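Probable glutamine-binding lipoprotein GlnH (GLNBP) (Mycobacterium tuberculosis, PDB 6H20) probably serves as a lipid-anchored solute-binding protein that captures amino acids such as aspartate and helps control glutamate metabolism through protein kinase G signalling. Local coordinates at residues A[121-135]-A[233-247]. Residues are numbered along the deposited sequence; the frame is centred on the assembly and turned at random.
Sequences TMSITCERRKLVNFS and QPYGVGINLDNTGLV. With ASN (asparagine), chain B.
Asn133 meets 233-247 through CB, CG and ND2, while OD1 is bonded within its own segment. Its CB rests 3.7 Å from Val247 CG2, and CG lies against the same methyl, the valine crossing the asparagine at about a right angle. The tip is then shared: ND2 donates to Leu241 O at 3.2 Å, close to its own amide plane, while OD1 takes Phe134 N on an in-plane lone pair and Arg129 NH1 from above that plane. This buried amide is thereby fixed in rotation. At the same residue the backbones of Asn133 and Ile239 form an antiparallel hydrogen-bonded pair; two residues on, Ser135 OG accepts from Val237 N at 2.8 Å. The Arg129 guanidinium, whose NE donates to Pro27 O, lays one face over Phe134 CD2.

At the other end, Ser123 and Tyr235 make a single bridge, with Gly236 N bonded to Met122 O and Ile124 N to Pro234 O. Ser123 OG, beside its backbone N (chi1 -65°), donates to Gln233 OE1 at 2.7 Å and accepts from the amino group of the bound asparagine. Thr121 CA sits 3.7 Å from the Tyr235 ring centroid, a CH-pi contact over the face; Tyr235 OH is tied to Asp209, another ligand-binding residue. The extended Arg128 side chain grips the ligand carboxylate with two nearly straight bonds: NH1 to OXT at 2.8 Å and NH2 to O at 3.0 Å. Ser123 N also donates to OXT. An arginine paired with an amino acid's alpha-carboxylate beside the interdomain strands marks the ligand cleft of family 3 solute-binding proteins.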
# COMPACT_ATOMS: atom_id res chain seq x y z
N THR A 121 -1.72 0.97 -0.92
CA THR A 121 -0.39 0.39 -0.74
C THR A 121 -0.42 -1.13 -0.57
O THR A 121 0.23 -1.69 0.31
CB THR A 121 0.37 1.08 0.41
OG1 THR A 121 -0.32 0.89 1.67
CG2 THR A 121 0.52 2.58 0.15
N MET A 122 -1.17 -1.82 -1.42
CA MET A 122 -1.53 -3.21 -1.10
C MET A 122 -0.51 -4.16 -1.72
O MET A 122 -0.56 -4.43 -2.93
CB MET A 122 -2.95 -3.54 -1.54
CG MET A 122 -3.46 -4.81 -0.89
SD MET A 122 -5.19 -5.03 -1.27
CE MET A 122 -5.51 -6.54 -0.37
N SER A 123 0.40 -4.67 -0.90
CA SER A 123 1.40 -5.61 -1.40
C SER A 123 0.76 -6.89 -1.91
O SER A 123 -0.12 -7.48 -1.26
CB SER A 123 2.40 -5.96 -0.31
OG SER A 123 3.12 -4.80 0.06
N ILE A 124 1.22 -7.32 -3.07
CA ILE A 124 0.74 -8.54 -3.70
C ILE A 124 1.50 -9.71 -3.09
O ILE A 124 2.73 -9.78 -3.19
CB ILE A 124 0.99 -8.49 -5.21
CG1 ILE A 124 0.26 -7.31 -5.88
CG2 ILE A 124 0.57 -9.81 -5.88
CD1 ILE A 124 0.89 -6.90 -7.24
N THR A 125 0.78 -10.63 -2.46
CA THR A 125 1.40 -11.80 -1.85
C THR A 125 0.64 -13.06 -2.25
O THR A 125 -0.53 -13.01 -2.63
CB THR A 125 1.44 -11.73 -0.31
OG1 THR A 125 0.11 -11.83 0.21
CG2 THR A 125 2.09 -10.41 0.17
N CYS A 126 1.31 -14.20 -2.10
CA CYS A 126 0.66 -15.47 -2.41
C CYS A 126 -0.50 -15.75 -1.47
O CYS A 126 -1.56 -16.22 -1.90
CB CYS A 126 1.68 -16.60 -2.37
SG CYS A 126 2.79 -16.55 -3.79
N GLU A 127 -0.33 -15.46 -0.17
CA GLU A 127 -1.42 -15.67 0.77
C GLU A 127 -2.63 -14.81 0.41
O GLU A 127 -3.77 -15.27 0.45
CB GLU A 127 -0.97 -15.40 2.20
CG GLU A 127 -0.22 -16.57 2.84
CD GLU A 127 -0.99 -17.88 2.75
OE1 GLU A 127 -0.51 -18.80 2.06
OE2 GLU A 127 -2.06 -17.99 3.38
N ARG A 128 -2.39 -13.54 0.04
CA ARG A 128 -3.52 -12.69 -0.32
C ARG A 128 -4.16 -13.14 -1.63
O ARG A 128 -5.37 -13.00 -1.81
CB ARG A 128 -3.09 -11.22 -0.40
CG ARG A 128 -2.82 -10.63 0.96
CD ARG A 128 -2.15 -9.27 0.84
NE ARG A 128 -1.91 -8.72 2.18
CZ ARG A 128 -1.32 -7.55 2.40
NH1 ARG A 128 -0.93 -6.80 1.38
NH2 ARG A 128 -1.15 -7.12 3.65
N ARG A 129 -3.36 -13.70 -2.54
CA ARG A 129 -3.90 -14.16 -3.81
C ARG A 129 -4.82 -15.36 -3.67
O ARG A 129 -5.57 -15.66 -4.61
CB ARG A 129 -2.76 -14.46 -4.78
CG ARG A 129 -2.39 -13.25 -5.61
CD ARG A 129 -1.71 -13.64 -6.90
NE ARG A 129 -1.59 -12.54 -7.86
CZ ARG A 129 -2.57 -12.13 -8.66
NH1 ARG A 129 -3.77 -12.70 -8.60
NH2 ARG A 129 -2.36 -11.13 -9.51
N LYS A 130 -4.78 -16.06 -2.53
CA LYS A 130 -5.77 -17.10 -2.27
C LYS A 130 -7.15 -16.52 -2.04
O LYS A 130 -8.16 -17.24 -2.16
CB LYS A 130 -5.37 -17.90 -1.02
CG LYS A 130 -4.11 -18.73 -1.16
CD LYS A 130 -3.74 -19.39 0.17
CE LYS A 130 -2.44 -20.15 0.06
NZ LYS A 130 -2.58 -21.58 0.44
N LEU A 131 -7.23 -15.23 -1.70
CA LEU A 131 -8.46 -14.58 -1.28
C LEU A 131 -8.95 -13.48 -2.20
O LEU A 131 -10.16 -13.26 -2.28
CB LEU A 131 -8.30 -14.00 0.14
CG LEU A 131 -7.80 -14.98 1.19
CD1 LEU A 131 -7.53 -14.26 2.50
CD2 LEU A 131 -8.83 -16.09 1.39
N VAL A 132 -8.05 -12.74 -2.86
CA VAL A 132 -8.42 -11.65 -3.75
C VAL A 132 -7.55 -11.71 -5.00
O VAL A 132 -6.53 -12.39 -5.04
CB VAL A 132 -8.27 -10.27 -3.08
CG1 VAL A 132 -9.11 -10.19 -1.81
CG2 VAL A 132 -6.80 -9.97 -2.76
N ASN A 133 -7.96 -10.95 -6.01
CA ASN A 133 -7.14 -10.79 -7.20
C ASN A 133 -6.36 -9.48 -7.13
O ASN A 133 -6.63 -8.60 -6.31
CB ASN A 133 -8.01 -10.82 -8.46
CG ASN A 133 -7.43 -11.72 -9.50
OD1 ASN A 133 -6.26 -11.61 -9.82
ND2 ASN A 133 -8.24 -12.65 -10.01
N PHE A 134 -5.38 -9.34 -8.03
CA PHE A 134 -4.57 -8.13 -8.09
C PHE A 134 -4.25 -7.80 -9.54
O PHE A 134 -4.08 -8.69 -10.38
CB PHE A 134 -3.21 -8.29 -7.39
CG PHE A 134 -3.29 -8.41 -5.89
CD1 PHE A 134 -3.41 -7.27 -5.10
CD2 PHE A 134 -3.21 -9.64 -5.28
CE1 PHE A 134 -3.46 -7.37 -3.71
CE2 PHE A 134 -3.26 -9.76 -3.89
CZ PHE A 134 -3.38 -8.62 -3.10
N SER A 135 -4.14 -6.50 -9.81
CA SER A 135 -3.53 -6.00 -11.02
C SER A 135 -2.03 -6.31 -11.03
O SER A 135 -1.46 -6.82 -10.07
CB SER A 135 -3.66 -4.47 -11.08
OG SER A 135 -2.83 -3.86 -10.10
N GLN A 233 7.90 -5.11 -1.46
CA GLN A 233 6.48 -4.74 -1.31
C GLN A 233 5.97 -4.27 -2.66
O GLN A 233 5.94 -3.07 -2.97
CB GLN A 233 6.32 -3.63 -0.26
CG GLN A 233 7.02 -3.94 1.06
CD GLN A 233 6.39 -5.09 1.85
OE1 GLN A 233 5.19 -5.36 1.74
NE2 GLN A 233 7.20 -5.75 2.66
N PRO A 234 5.56 -5.20 -3.52
CA PRO A 234 5.05 -4.81 -4.84
C PRO A 234 3.56 -4.49 -4.77
O PRO A 234 2.75 -5.39 -4.53
CB PRO A 234 5.32 -6.06 -5.69
CG PRO A 234 5.23 -7.23 -4.69
CD PRO A 234 5.53 -6.66 -3.29
N TYR A 235 3.20 -3.23 -4.98
CA TYR A 235 1.81 -2.81 -4.82
C TYR A 235 0.96 -3.23 -6.02
O TYR A 235 1.35 -3.05 -7.17
CB TYR A 235 1.71 -1.29 -4.73
CG TYR A 235 2.32 -0.66 -3.49
CD1 TYR A 235 2.86 -1.42 -2.46
CD2 TYR A 235 2.34 0.71 -3.38
CE1 TYR A 235 3.41 -0.80 -1.32
CE2 TYR A 235 2.88 1.33 -2.26
CZ TYR A 235 3.42 0.58 -1.24
OH TYR A 235 3.95 1.23 -0.14
N GLY A 236 -0.23 -3.74 -5.73
CA GLY A 236 -1.20 -4.03 -6.76
C GLY A 236 -2.53 -3.41 -6.40
O GLY A 236 -2.80 -3.12 -5.23
N VAL A 237 -3.36 -3.19 -7.41
CA VAL A 237 -4.75 -2.82 -7.18
C VAL A 237 -5.50 -4.09 -6.81
O VAL A 237 -5.49 -5.07 -7.57
CB VAL A 237 -5.36 -2.17 -8.44
CG1 VAL A 237 -6.86 -1.91 -8.24
CG2 VAL A 237 -4.61 -0.90 -8.79
N GLY A 238 -6.13 -4.09 -5.64
CA GLY A 238 -6.85 -5.26 -5.16
C GLY A 238 -8.26 -5.30 -5.72
O GLY A 238 -8.94 -4.29 -5.80
N ILE A 239 -8.66 -6.50 -6.15
CA ILE A 239 -9.91 -6.72 -6.89
C ILE A 239 -10.53 -8.00 -6.36
O ILE A 239 -9.82 -8.91 -5.92
CB ILE A 239 -9.61 -6.80 -8.41
CG1 ILE A 239 -9.13 -5.44 -8.92
CG2 ILE A 239 -10.83 -7.30 -9.20
CD1 ILE A 239 -8.42 -5.47 -10.26
N ASN A 240 -11.86 -8.07 -6.39
CA ASN A 240 -12.53 -9.29 -5.97
C ASN A 240 -12.02 -10.48 -6.77
O ASN A 240 -11.80 -10.39 -7.99
CB ASN A 240 -14.05 -9.15 -6.13
CG ASN A 240 -14.78 -10.44 -5.83
OD1 ASN A 240 -14.90 -11.31 -6.70
ND2 ASN A 240 -15.28 -10.57 -4.61
N LEU A 241 -11.82 -11.60 -6.08
CA LEU A 241 -11.16 -12.77 -6.66
C LEU A 241 -11.77 -13.18 -7.99
O LEU A 241 -11.06 -13.61 -8.90
CB LEU A 241 -11.22 -13.94 -5.68
CG LEU A 241 -10.53 -15.24 -6.09
CD1 LEU A 241 -9.05 -14.99 -6.32
CD2 LEU A 241 -10.74 -16.29 -5.01
N ASP A 242 -13.09 -13.06 -8.12
CA ASP A 242 -13.77 -13.58 -9.29
C ASP A 242 -13.95 -12.56 -10.40
O ASP A 242 -14.36 -12.94 -11.50
CB ASP A 242 -15.14 -14.14 -8.89
CG ASP A 242 -15.02 -15.33 -7.97
OD1 ASP A 242 -14.11 -16.17 -8.20
OD2 ASP A 242 -15.82 -15.43 -7.01
N ASN A 243 -13.66 -11.28 -10.17
CA ASN A 243 -13.85 -10.28 -11.22
C ASN A 243 -12.59 -10.17 -12.07
O ASN A 243 -11.86 -9.17 -12.03
CB ASN A 243 -14.30 -8.94 -10.65
CG ASN A 243 -14.85 -8.01 -11.73
OD1 ASN A 243 -14.65 -8.26 -12.93
ND2 ASN A 243 -15.54 -6.96 -11.32
N THR A 244 -12.35 -11.22 -12.87
CA THR A 244 -11.19 -11.23 -13.75
C THR A 244 -11.28 -10.16 -14.82
O THR A 244 -10.24 -9.64 -15.26
CB THR A 244 -10.99 -12.61 -14.38
OG1 THR A 244 -12.17 -12.99 -15.09
CG2 THR A 244 -10.64 -13.64 -13.32
N GLY A 245 -12.49 -9.79 -15.25
CA GLY A 245 -12.63 -8.72 -16.22
C GLY A 245 -12.08 -7.40 -15.70
O GLY A 245 -11.43 -6.65 -16.43
N LEU A 246 -12.36 -7.09 -14.44
CA LEU A 246 -11.83 -5.86 -13.86
C LEU A 246 -10.32 -5.91 -13.71
O LEU A 246 -9.66 -4.88 -13.85
CB LEU A 246 -12.51 -5.61 -12.51
CG LEU A 246 -12.21 -4.28 -11.83
CD1 LEU A 246 -12.40 -3.11 -12.76
CD2 LEU A 246 -13.11 -4.13 -10.60
N VAL A 247 -9.75 -7.09 -13.44
CA VAL A 247 -8.29 -7.22 -13.43
C VAL A 247 -7.72 -6.83 -14.79
O VAL A 247 -6.78 -6.02 -14.87
CB VAL A 247 -7.88 -8.65 -13.04
CG1 VAL A 247 -6.35 -8.80 -13.13
CG2 VAL A 247 -8.40 -9.01 -11.66
N ASN B . 2.29 -2.60 1.86
CA ASN B . 2.13 -3.21 3.18
C ASN B . 0.95 -4.18 3.14
O ASN B . 0.49 -4.64 4.20
CB ASN B . 1.92 -2.15 4.26
CG ASN B . 0.60 -1.42 4.12
OD1 ASN B . -0.05 -1.45 3.08
ND2 ASN B . 0.19 -0.79 5.19
OXT ASN B . 0.47 -4.49 2.03
O HOH W 1 -2.90 -0.86 -3.60
O HOH W 2 -12.36 -11.68 -3.30